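Local coordinates for protein dihydrofolate reductase, putative (Aspergillus flavus, PDB 6DRS) that probably catalyses the NADPH-dependent reduction of dihydrofolate to tetrahydrofolate, and here binds a diaminoquinazoline antifolate beside its cofactor, at residues 34-38 and 39-43; 140-143 and 144-148; 216-219 and 220-223. All coordinates share one frame; numbering follows the deposited sequence.

Interaction 1 of 3, residues 34-38 and 39-43. With H8A (3-{[(3R)-7,9-diamino-3-methyl-2,3-dihydrofuro[2,3-f]quinazolin-4-yl]oxy}benzonitrile), chain G.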
ATOM      1  N   TRP A  34       1.754  12.805   8.437  1.00 14.65           N
ATOM      2  CA  TRP A  34       1.769  14.110   7.766  1.00 14.60           C
ATOM      3  C   TRP A  34       0.360  14.489   7.328  1.00 17.24           C
ATOM      4  O   TRP A  34      -0.480  13.629   7.131  1.00 17.61           O
ATOM      5  CB  TRP A  34       2.669  14.088   6.524  1.00 13.49           C
ATOM      6  CG  TRP A  34       2.506  12.832   5.719  1.00 12.79           C
ATOM      7  CD1 TRP A  34       1.481  12.519   4.868  1.00 12.22           C
ATOM      8  CD2 TRP A  34       3.363  11.682   5.761  1.00 12.22           C
ATOM      9  NE1 TRP A  34       1.654  11.258   4.367  1.00 11.98           N
ATOM     10  CE2 TRP A  34       2.801  10.722   4.893  1.00 12.28           C
ATOM     11  CE3 TRP A  34       4.556  11.371   6.428  1.00 12.11           C
ATOM     12  CZ2 TRP A  34       3.412   9.487   4.677  1.00 11.66           C
ATOM     13  CZ3 TRP A  34       5.156  10.150   6.219  1.00 11.37           C
ATOM     14  CH2 TRP A  34       4.573   9.212   5.362  1.00 11.52           C
ATOM     15  N   PRO A  35       0.140  15.781   7.079  1.00 19.01           N
ATOM     16  CA  PRO A  35      -1.107  16.169   6.450  1.00 19.86           C
ATOM     17  C   PRO A  35      -1.231  15.416   5.113  1.00 21.23           C
ATOM     18  O   PRO A  35      -0.228  14.949   4.586  1.00 21.53           O
ATOM     19  CB  PRO A  35      -0.914  17.665   6.181  1.00 20.19           C
ATOM     20  CG  PRO A  35       0.091  18.097   7.220  1.00 19.78           C
ATOM     21  CD  PRO A  35       1.037  16.924   7.291  1.00 19.57           C
ATOM     22  N   ARG A  36      -2.441  15.352   4.567  1.00 21.18           N
ATOM     23  CA  ARG A  36      -2.756  14.586   3.375  1.00 21.78           C
ATOM     24  C   ARG A  36      -1.877  15.023   2.192  1.00 19.25           C
ATOM     25  O   ARG A  36      -1.886  16.175   1.776  1.00 16.48           O
ATOM     26  CB  ARG A  36      -4.244  14.783   3.066  1.00 27.26           C
ATOM     27  CG  ARG A  36      -4.719  14.183   1.749  1.00 34.67           C
ATOM     28  CD  ARG A  36      -6.235  14.114   1.653  1.00 43.74           C
ATOM     29  NE  ARG A  36      -6.635  13.228   0.565  1.00 51.18           N
ATOM     30  CZ  ARG A  36      -6.811  13.608  -0.700  1.00 53.80           C
ATOM     31  NH1 ARG A  36      -6.931  14.895  -0.994  1.00 52.33           N
ATOM     32  NH2 ARG A  36      -6.854  12.697  -1.662  1.00 49.68           N
ATOM     33  N   ILE A  37      -1.149  14.073   1.615  1.00 18.02           N
ATOM     34  CA  ILE A  37      -0.441  14.360   0.371  1.00 17.09           C
ATOM     35  C   ILE A  37      -1.250  13.802  -0.810  1.00 16.84           C
ATOM     36  O   ILE A  37      -1.191  12.594  -1.083  1.00 16.52           O
ATOM     37  CB  ILE A  37       0.990  13.791   0.447  1.00 15.96           C
ATOM     38  CG1 ILE A  37       1.668  14.204   1.757  1.00 15.81           C
ATOM     39  CG2 ILE A  37       1.798  14.203  -0.773  1.00 16.62           C
ATOM     40  CD1 ILE A  37       3.030  13.598   2.033  1.00 15.54           C
ATOM     41  N   LYS A  38      -1.937  14.666  -1.559  1.00 18.02           N
ATOM     42  CA  LYS A  38      -2.796  14.218  -2.690  1.00 20.69           C
ATOM     43  C   LYS A  38      -2.007  13.381  -3.708  1.00 19.28           C
ATOM     44  O   LYS A  38      -2.517  12.365  -4.169  1.00 20.26           O
ATOM     45  CB  LYS A  38      -3.455  15.374  -3.447  1.00 25.40           C
ATOM     46  CG  LYS A  38      -4.831  15.803  -2.952  1.00 34.07           C
ATOM     47  CD  LYS A  38      -4.793  17.017  -2.017  1.00 41.14           C
ATOM     48  CE  LYS A  38      -6.128  17.720  -1.859  1.00 44.58           C
ATOM     49  NZ  LYS A  38      -5.950  19.190  -1.753  1.00 51.68           N
ATOM     50  N   ALA A  39      -0.788  13.788  -4.055  1.00 16.89           N
ATOM     51  CA  ALA A  39      -0.020  13.051  -5.066  1.00 16.65           C
ATOM     52  C   ALA A  39       0.346  11.640  -4.560  1.00 15.81           C
ATOM     53  O   ALA A  39       0.323  10.679  -5.337  1.00 15.29           O
ATOM     54  CB  ALA A  39       1.197  13.837  -5.488  1.00 15.27           C
ATOM     55  N   ASP A  40       0.662  11.479  -3.278  1.00 13.85           N
ATOM     56  CA  ASP A  40       0.981  10.130  -2.784  1.00 13.59           C
ATOM     57  C   ASP A  40      -0.273   9.237  -2.762  1.00 14.78           C
ATOM     58  O   ASP A  40      -0.201   8.071  -3.142  1.00 14.06           O
ATOM     59  CB  ASP A  40       1.667  10.132  -1.420  1.00 12.33           C
ATOM     60  CG  ASP A  40       1.915   8.701  -0.953  1.00 12.33           C
ATOM     61  OD1 ASP A  40       2.644   7.966  -1.647  1.00 11.89           O
ATOM     62  OD2 ASP A  40       1.323   8.303   0.069  1.00 12.58           O
ATOM     63  N   MET A  41      -1.395   9.787  -2.307  1.00 15.89           N
ATOM     64  CA  MET A  41      -2.703   9.133  -2.232  1.00 18.56           C
ATOM     65  C   MET A  41      -3.146   8.634  -3.611  1.00 18.50           C
ATOM     66  O   MET A  41      -3.610   7.502  -3.741  1.00 17.72           O
ATOM     67  CB  MET A  41      -3.780  10.131  -1.801  1.00 21.38           C
ATOM     68  CG  MET A  41      -3.665  10.559  -0.381  1.00 26.97           C
ATOM     69  SD  MET A  41      -3.883   9.174   0.741  1.00 37.74           S
ATOM     70  CE  MET A  41      -4.214  10.117   2.239  1.00 38.08           C
ATOM     71  N   SER A  42      -3.087   9.517  -4.610  1.00 17.09           N
ATOM     72  CA  SER A  42      -3.562   9.132  -5.917  1.00 16.03           C
ATOM     73  C   SER A  42      -2.610   8.089  -6.537  1.00 14.40           C
ATOM     74  O   SER A  42      -3.049   7.127  -7.212  1.00 13.90           O
ATOM     75  CB  SER A  42      -3.819  10.347  -6.792  1.00 15.90           C
ATOM     76  OG  SER A  42      -2.602  10.981  -7.152  1.00 17.24           O
ATOM     77  N   PHE A  43      -1.314   8.249  -6.269  1.00 13.33           N
ATOM     78  CA  PHE A  43      -0.320   7.315  -6.726  1.00 12.35           C
ATOM     79  C   PHE A  43      -0.584   5.946  -6.095  1.00 12.48           C
ATOM     80  O   PHE A  43      -0.558   4.910  -6.776  1.00 12.15           O
ATOM     81  CB  PHE A  43       1.107   7.814  -6.453  1.00 11.77           C
ATOM     82  CG  PHE A  43       2.190   6.786  -6.710  1.00 11.93           C
ATOM     83  CD1 PHE A  43       2.744   6.625  -7.979  1.00 11.77           C
ATOM     84  CD2 PHE A  43       2.687   5.990  -5.682  1.00 11.53           C
ATOM     85  CE1 PHE A  43       3.759   5.702  -8.207  1.00 11.47           C
ATOM     86  CE2 PHE A  43       3.686   5.055  -5.910  1.00 10.98           C
ATOM     87  CZ  PHE A  43       4.220   4.903  -7.176  1.00 11.53           C
TER
HETATM   88  C2  H8A G 306      -2.336   5.542   2.432  1.00 18.37           C
HETATM   89  C3  H8A G 306      -1.342   6.048   1.589  1.00 17.43           C
HETATM   90  C4  H8A G 306      -0.250   5.233   1.224  1.00 16.69           C
HETATM   91  C5  H8A G 306      -0.129   3.916   1.722  1.00 16.04           C
HETATM   92  C6  H8A G 306      -1.167   3.440   2.557  1.00 17.07           C
HETATM   93  C7  H8A G 306      -2.214   4.248   2.905  1.00 17.51           C
HETATM   94  C8  H8A G 306       0.944   3.148   1.327  1.00 13.12           C
HETATM   95  O1  H8A G 306      -3.405   6.306   2.791  1.00 22.12           O
HETATM   96  C10 H8A G 306       1.768   4.910   0.034  1.00 14.02           C
HETATM   97  C14 H8A G 306      -4.669   6.178   2.241  1.00 27.61           C
HETATM   98  C15 H8A G 306      -5.768   6.713   2.948  1.00 30.21           C
HETATM   99  C16 H8A G 306      -7.062   6.600   2.411  1.00 30.17           C
HETATM  100  C17 H8A G 306      -7.248   5.958   1.173  1.00 29.75           C
HETATM  101  C18 H8A G 306      -6.176   5.415   0.436  1.00 29.37           C
HETATM  102  N9  H8A G 306       1.884   3.661   0.503  1.00 13.31           N
HETATM  103  N11 H8A G 306       0.738   5.698   0.409  1.00 16.10           N
HETATM  104  N12 H8A G 306       1.048   1.771   1.798  1.00 12.63           N
HETATM  105  N13 H8A G 306       2.764   5.503  -0.863  1.00 14.14           N
HETATM  106  C19 H8A G 306      -4.886   5.534   0.998  1.00 28.07           C
HETATM  107  C20 H8A G 306      -6.382   4.801  -0.740  1.00 32.29           C
HETATM  108  N21 H8A G 306      -6.588   4.210  -1.762  1.00 26.31           N
HETATM  109  C22 H8A G 306      -3.140   3.558   3.798  1.00 18.44           C
HETATM  110  C23 H8A G 306      -2.358   2.276   4.096  1.00 18.30           C
HETATM  111  O24 H8A G 306      -1.287   2.200   3.138  1.00 17.72           O
HETATM  112  C25 H8A G 306      -4.315   3.072   2.978  1.00 18.87           C
HETATM  113  O   HOH W   1       0.257   9.850   1.975  1.00 30.31           O

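Interaction 2 of 3, residues 140-143 and 144-148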
ATOM      1  N   GLU A 140      -2.208 -17.482   0.804  1.00 29.68           N
ATOM      2  CA  GLU A 140      -2.908 -18.712   0.447  1.00 31.80           C
ATOM      3  C   GLU A 140      -4.387 -18.428   0.130  1.00 31.37           C
ATOM      4  O   GLU A 140      -4.892 -18.816  -0.938  1.00 29.67           O
ATOM      5  CB  GLU A 140      -2.845 -19.676   1.624  1.00 36.09           C
ATOM      6  CG  GLU A 140      -2.055 -20.928   1.348  1.00 42.29           C
ATOM      7  CD  GLU A 140      -1.607 -21.505   2.674  1.00 51.22           C
ATOM      8  OE1 GLU A 140      -2.435 -21.526   3.605  1.00 57.38           O
ATOM      9  OE2 GLU A 140      -0.431 -21.895   2.785  1.00 56.34           O
ATOM     10  N   ASP A 141      -5.069 -17.769   1.069  1.00 28.94           N
ATOM     11  CA  ASP A 141      -6.473 -17.480   0.982  1.00 28.37           C
ATOM     12  C   ASP A 141      -6.796 -16.737  -0.316  1.00 29.23           C
ATOM     13  O   ASP A 141      -7.769 -17.118  -0.968  1.00 28.19           O
ATOM     14  CB  ASP A 141      -6.968 -16.655   2.171  1.00 32.32           C
ATOM     15  CG  ASP A 141      -7.049 -17.418   3.482  1.00 33.20           C
ATOM     16  OD1 ASP A 141      -6.779 -18.632   3.472  1.00 34.05           O
ATOM     17  OD2 ASP A 141      -7.352 -16.781   4.508  1.00 34.68           O
ATOM     18  N   VAL A 142      -6.052 -15.676  -0.679  1.00 27.79           N
ATOM     19  CA  VAL A 142      -6.405 -14.977  -1.929  1.00 27.30           C
ATOM     20  C   VAL A 142      -6.144 -15.876  -3.145  1.00 28.31           C
ATOM     21  O   VAL A 142      -6.936 -15.832  -4.080  1.00 26.57           O
ATOM     22  CB  VAL A 142      -5.760 -13.598  -2.163  1.00 25.86           C
ATOM     23  CG1 VAL A 142      -6.633 -12.466  -1.694  1.00 26.67           C
ATOM     24  CG2 VAL A 142      -4.302 -13.469  -1.741  1.00 24.16           C
ATOM     25  N   GLU A 143      -5.042 -16.629  -3.148  1.00 30.50           N
ATOM     26  CA  GLU A 143      -4.740 -17.542  -4.263  1.00 35.94           C
ATOM     27  C   GLU A 143      -5.918 -18.512  -4.442  1.00 35.59           C
ATOM     28  O   GLU A 143      -6.476 -18.614  -5.531  1.00 35.66           O
ATOM     29  CB  GLU A 143      -3.424 -18.288  -4.030  1.00 41.46           C
ATOM     30  CG  GLU A 143      -2.192 -17.543  -4.523  1.00 55.14           C
ATOM     31  CD  GLU A 143      -0.937 -17.685  -3.662  1.00 65.18           C
ATOM     32  OE1 GLU A 143      -0.937 -18.528  -2.732  1.00 72.26           O
ATOM     33  OE2 GLU A 143       0.049 -16.950  -3.915  1.00 64.50           O
ATOM     34  N   GLU A 144      -6.326 -19.161  -3.352  1.00 35.86           N
ATOM     35  CA  GLU A 144      -7.417 -20.136  -3.364  1.00 37.86           C
ATOM     36  C   GLU A 144      -8.735 -19.494  -3.829  1.00 35.12           C
ATOM     37  O   GLU A 144      -9.452 -20.097  -4.629  1.00 35.30           O
ATOM     38  CB  GLU A 144      -7.527 -20.847  -2.014  1.00 43.49           C
ATOM     39  CG  GLU A 144      -8.833 -21.603  -1.813  1.00 56.82           C
ATOM     40  CD  GLU A 144      -8.883 -23.005  -2.406  1.00 68.79           C
ATOM     41  OE1 GLU A 144      -9.172 -23.958  -1.645  1.00 76.19           O
ATOM     42  OE2 GLU A 144      -8.632 -23.148  -3.628  1.00 70.36           O
ATOM     43  N   LYS A 145      -9.074 -18.294  -3.364  1.00 32.91           N
ATOM     44  CA  LYS A 145     -10.381 -17.747  -3.705  1.00 29.81           C
ATOM     45  C   LYS A 145     -10.385 -17.218  -5.147  1.00 31.36           C
ATOM     46  O   LYS A 145     -11.395 -17.328  -5.832  1.00 31.66           O
ATOM     47  CB  LYS A 145     -10.865 -16.697  -2.699  1.00 28.24           C
ATOM     48  CG  LYS A 145     -12.246 -16.126  -3.005  1.00 27.12           C
ATOM     49  CD  LYS A 145     -12.889 -15.237  -1.929  1.00 25.20           C
ATOM     50  CE  LYS A 145     -14.141 -14.555  -2.449  1.00 25.87           C
ATOM     51  NZ  LYS A 145     -14.874 -13.773  -1.425  1.00 26.88           N
ATOM     52  N   PHE A 146      -9.288 -16.645  -5.627  1.00 30.43           N
ATOM     53  CA  PHE A 146      -9.419 -15.851  -6.849  1.00 28.77           C
ATOM     54  C   PHE A 146      -8.791 -16.538  -8.063  1.00 28.35           C
ATOM     55  O   PHE A 146      -9.177 -16.224  -9.174  1.00 28.89           O
ATOM     56  CB  PHE A 146      -9.002 -14.397  -6.633  1.00 25.90           C
ATOM     57  CG  PHE A 146     -10.046 -13.606  -5.891  1.00 25.59           C
ATOM     58  CD1 PHE A 146     -11.147 -13.082  -6.563  1.00 24.93           C
ATOM     59  CD2 PHE A 146      -9.952 -13.428  -4.514  1.00 25.46           C
ATOM     60  CE1 PHE A 146     -12.124 -12.372  -5.883  1.00 24.65           C
ATOM     61  CE2 PHE A 146     -10.936 -12.723  -3.834  1.00 24.96           C
ATOM     62  CZ  PHE A 146     -12.012 -12.200  -4.518  1.00 24.95           C
ATOM     63  N   LYS A 147      -7.840 -17.448  -7.842  1.00 30.74           N
ATOM     64  CA  LYS A 147      -7.218 -18.253  -8.931  1.00 31.27           C
ATOM     65  C   LYS A 147      -6.588 -17.325  -9.977  1.00 30.66           C
ATOM     66  O   LYS A 147      -5.726 -16.523  -9.634  1.00 29.07           O
ATOM     67  CB  LYS A 147      -8.210 -19.227  -9.578  1.00 32.56           C
ATOM     68  CG  LYS A 147      -8.913 -20.172  -8.618  1.00 36.75           C
ATOM     69  CD  LYS A 147      -8.039 -21.277  -8.098  1.00 39.04           C
ATOM     70  CE  LYS A 147      -8.855 -22.305  -7.341  1.00 42.95           C
ATOM     71  NZ  LYS A 147      -7.976 -23.382  -6.829  1.00 45.56           N
ATOM     72  N   GLY A 148      -7.009 -17.457 -11.242  1.00 29.17           N
ATOM     73  CA  GLY A 148      -6.414 -16.695 -12.359  1.00 25.31           C
ATOM     74  C   GLY A 148      -7.038 -15.317 -12.504  1.00 24.29           C
ATOM     75  O   GLY A 148      -6.601 -14.525 -13.343  1.00 22.98           O
TER

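Interaction 3 of 3, residues 216-219 and 220-223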
ATOM      1  N   ALA A 216      14.551   4.243 -12.413  1.00 18.53           N
ATOM      2  CA  ALA A 216      13.194   4.766 -12.613  1.00 19.72           C
ATOM      3  C   ALA A 216      12.445   3.892 -13.637  1.00 20.62           C
ATOM      4  O   ALA A 216      11.260   3.572 -13.465  1.00 20.67           O
ATOM      5  CB  ALA A 216      13.249   6.220 -13.018  1.00 19.31           C
ATOM      6  N   GLU A 217      13.147   3.457 -14.680  1.00 20.89           N
ATOM      7  CA  GLU A 217      12.516   2.640 -15.700  1.00 21.29           C
ATOM      8  C   GLU A 217      12.038   1.326 -15.072  1.00 18.82           C
ATOM      9  O   GLU A 217      11.002   0.805 -15.461  1.00 16.93           O
ATOM     10  CB  GLU A 217      13.461   2.414 -16.884  1.00 25.97           C
ATOM     11  CG  GLU A 217      13.102   1.199 -17.730  1.00 32.94           C
ATOM     12  CD  GLU A 217      13.728   1.158 -19.120  1.00 40.24           C
ATOM     13  OE1 GLU A 217      14.978   1.190 -19.200  1.00 43.86           O
ATOM     14  OE2 GLU A 217      12.961   1.092 -20.123  1.00 39.69           O
ATOM     15  N   GLU A 218      12.781   0.789 -14.112  1.00 17.54           N
ATOM     16  CA  GLU A 218      12.335  -0.468 -13.539  1.00 17.28           C
ATOM     17  C   GLU A 218      11.125  -0.260 -12.625  1.00 15.86           C
ATOM     18  O   GLU A 218      10.254  -1.114 -12.587  1.00 14.97           O
ATOM     19  CB  GLU A 218      13.472  -1.172 -12.807  1.00 18.55           C
ATOM     20  CG  GLU A 218      14.490  -1.744 -13.767  1.00 19.27           C
ATOM     21  CD  GLU A 218      15.807  -2.027 -13.078  1.00 18.85           C
ATOM     22  OE1 GLU A 218      16.641  -1.106 -13.004  1.00 19.88           O
ATOM     23  OE2 GLU A 218      15.986  -3.162 -12.614  1.00 17.85           O
ATOM     24  N   VAL A 219      11.078   0.866 -11.893  1.00 15.17           N
ATOM     25  CA  VAL A 219       9.939   1.131 -11.031  1.00 14.29           C
ATOM     26  C   VAL A 219       8.710   1.293 -11.919  1.00 13.98           C
ATOM     27  O   VAL A 219       7.617   0.850 -11.577  1.00 12.11           O
ATOM     28  CB  VAL A 219      10.125   2.363 -10.126  1.00 14.31           C
ATOM     29  CG1 VAL A 219       8.908   2.527  -9.232  1.00 13.69           C
ATOM     30  CG2 VAL A 219      11.338   2.193  -9.252  1.00 13.38           C
ATOM     31  N   THR A 220       8.932   1.963 -13.040  1.00 13.94           N
ATOM     32  CA  THR A 220       7.871   2.268 -13.962  1.00 14.27           C
ATOM     33  C   THR A 220       7.217   0.955 -14.406  1.00 14.50           C
ATOM     34  O   THR A 220       5.982   0.830 -14.410  1.00 14.36           O
ATOM     35  CB  THR A 220       8.417   3.047 -15.169  1.00 13.80           C
ATOM     36  OG1 THR A 220       8.851   4.322 -14.679  1.00 13.31           O
ATOM     37  CG2 THR A 220       7.395   3.175 -16.277  1.00 13.21           C
ATOM     38  N   GLU A 221       8.053  -0.033 -14.715  1.00 14.82           N
ATOM     39  CA  GLU A 221       7.546  -1.348 -15.157  1.00 15.05           C
ATOM     40  C   GLU A 221       6.741  -2.002 -14.021  1.00 13.65           C
ATOM     41  O   GLU A 221       5.652  -2.520 -14.279  1.00 12.87           O
ATOM     42  CB  GLU A 221       8.692  -2.275 -15.557  1.00 15.91           C
ATOM     43  CG  GLU A 221       9.498  -1.772 -16.742  1.00 17.28           C
ATOM     44  CD  GLU A 221      10.801  -2.510 -16.992  1.00 17.72           C
ATOM     45  OE1 GLU A 221      11.167  -3.389 -16.189  1.00 18.57           O
ATOM     46  OE2 GLU A 221      11.465  -2.186 -17.984  1.00 19.18           O
ATOM     47  N   TRP A 222       7.263  -1.991 -12.784  1.00 13.20           N
ATOM     48  CA  TRP A 222       6.538  -2.580 -11.633  1.00 12.70           C
ATOM     49  C   TRP A 222       5.152  -1.971 -11.514  1.00 12.79           C
ATOM     50  O   TRP A 222       4.202  -2.661 -11.241  1.00 12.48           O
ATOM     51  CB  TRP A 222       7.251  -2.340 -10.319  1.00 13.33           C
ATOM     52  CG  TRP A 222       8.613  -2.933 -10.236  1.00 13.92           C
ATOM     53  CD1 TRP A 222       9.200  -3.775 -11.138  1.00 14.64           C
ATOM     54  CD2 TRP A 222       9.561  -2.738  -9.171  1.00 14.13           C
ATOM     55  NE1 TRP A 222      10.462  -4.094 -10.718  1.00 14.58           N
ATOM     56  CE2 TRP A 222      10.711  -3.486  -9.509  1.00 13.96           C
ATOM     57  CE3 TRP A 222       9.544  -2.027  -7.959  1.00 13.73           C
ATOM     58  CZ2 TRP A 222      11.836  -3.542  -8.681  1.00 13.93           C
ATOM     59  CZ3 TRP A 222      10.666  -2.075  -7.154  1.00 14.01           C
ATOM     60  CH2 TRP A 222      11.797  -2.810  -7.518  1.00 14.14           C
ATOM     61  N   VAL A 223       5.029  -0.673 -11.673  1.00 12.39           N
ATOM     62  CA  VAL A 223       3.817  -0.090 -11.124  1.00 12.62           C
ATOM     63  C   VAL A 223       2.882   0.302 -12.270  1.00 12.56           C
ATOM     64  O   VAL A 223       1.763   0.713 -11.996  1.00 12.16           O
ATOM     65  CB  VAL A 223       4.110   1.089 -10.168  1.00 12.34           C
ATOM     66  CG1 VAL A 223       5.020   0.676  -9.029  1.00 13.30           C
ATOM     67  CG2 VAL A 223       4.647   2.328 -10.883  1.00 11.43           C
TER
HETATM   68  O   HOH W   2      11.387  -4.199 -13.762  1.00 22.30           O

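Interaction 1 of 3, residues 34-38 and 39-43
Ile-37 and Met-41 are joined by the first turn of helix 38-49: Ile-37 sits at the N-cap position, and its carbonyl oxygen accepts the N-H of Met-41 at 3.1 Å with an almost straight N-H...O angle of 173°, while Lys-38 O takes Ser-42 N one residue further on. The side chains then divide between the core, the surface and the ligand. Ile-37 lays its CG2 against CB of Asp-40 (4.1 Å), and its CD1 rests over one face of the Trp-34 indole, near the rim. Asp-40 is the acidic residue of the dihydrofolate reductase pocket that grips the diaminopyrimidine half of antifolates. With CG anti to the backbone N (chi1 178°), the carboxylate faces the inhibitor, and OD1 receives the exocyclic amine N13 of H8A at 2.6 Å. OD2 lies 2.7 Å from ring nitrogen N11, so the two oxygens face the N11 and N13 edge of the diaminoquinazoline. OD1 also bonds Thr-179. OD2 also accepts from a water that in turn receives the N-H of Trp-34 NE1 in the plane of the indole, which helps fix the carboxylate's rotation. Met-41, its chain bent at chi2 (-63°), brings SD to 3.4 Å from C14 of the inhibitor's cyanophenyl ring, and the Arg-36 guanidinium passes obliquely beside its CB, with NH2 4.0 Å away.

Interaction 2 of 3, residues 140-143 and 144-148
Phe-146 and Val-142 meet one turn apart at the C-terminal end of helix 135-146, and the phenylalanine can be followed outward from its backbone. Its N-H is given to Val-142 O at 2.9 Å, the N-H...O angle bent to 146°, with a weak second hydrogen bond to Glu-143 O. CB stands 3.6 Å from the same Val-142 oxygen. With a chi1 of -76°, CG lies opposite the carbonyl carbon, and the ring stands out from the helix with CD2 on the side of Val-142: CD2 is 3.9 Å from Val-142 O, which lies at the ring edge, in its plane. CD2 also makes a loose apolar contact with Val-142 CG1 at 4.5 Å. One face of the ring is covered near its rim by CG of Lys-145, whose fully extended chain runs on to a salt bridge with Asp-128. The phenylalanine side chain also touches Ile-81 and Asp-128, while Val-142 packs on Ile-81, Val-83 and Ile-130.

On the solvent side, Lys-147 NZ forms a salt bridge with Glu-144 OE2 at 3.3 Å, both chains being bent at chi2. Glu-143 instead pairs with Arg-172, and Asp-141 bonds Ser-132. Lys-147 N is still bound to Glu-143 O at 2.9 Å, although its own phi is +58°, the first to leave helical values. This is the pattern of an amphipathic helix finishing with a residue of positive phi, its apolar side laid on strands 81-85 and 128-132 of the reductase's central sheet.

Interaction 3 of 3, residues 216-219 and 220-223
Thr-220 reaches back one turn to Ala-216, whose carbonyl oxygen it grips twice: OG1 donates to Ala-216 O at 2.8 Å, and its own backbone N does so at 2.9 Å. The two donors arrive differently. The N-H comes nearly in line with the carbonyl, whereas for the hydroxyl a chi1 of -67° places OG1 beside the backbone N, where it can reach Ala-216 O, and it stands 43° out of the carbonyl plane. Such a second bond to the i-4 carbonyl is a familiar way for a helical threonine to satisfy its hydroxyl within the helix.

On another flank the indole of Trp-222 lies over Glu-218 O, which sits 3.2 Å above the ring plane toward the rim, closest to CD1. That oxygen also accepts Trp-222 N, so one carbonyl both accepts the backbone N-H and lies over the ring face. Val-219 and Val-223 touch through their CG1 methyls at 4.3 Å. The Glu-217 and Glu-221 side chains pass at a slant, their carboxylate planes 50° apart and their OE2 atoms 4.2 Å from each other, like charges that would be expected to raise the affinity of either for a proton. The other oxygen of Glu-221, OE1, accepts a hydrogen bond from a water oxygen 2.6 Å away.

The next shell sets these groups in place. Thr-220 OG1 is also bonded to Val-227 N, Glu-218 is held by Ser-215 and Arg-212, and Arg-175 makes a cation-pi contact with the Trp-222 ring. Val-223 O is bonded by Arg-50. The short helix 216-223 follows strand 211-213, with Trp-222 and Val-223 resting on Val-177 of strand 174-183 and Val-219 packed against Val-214 and Val-227.

Interactions 2 and 3 are helix turns, and interaction 1 is a loop running into the first turn of one, but they stand at very different distances from the inhibitor. Interaction 1 belongs to the pocket itself, and its aspartate side chain is about 6 Å from the bound NADP. Interaction 3 comes within about 4 Å of interaction 1 at their nearest atoms, without touching, although the centres are about 20 Å apart; both contribute side chains that rest on Val-177 of strand 174-183, and the Val-223 side chain stays about 10 Å from the inhibitor. Interaction 2 lies on the opposite side of the chain's centre from interaction 1, their centres about 30 Å apart, with the side chain of Asp-141 about 11 Å from the cofactor.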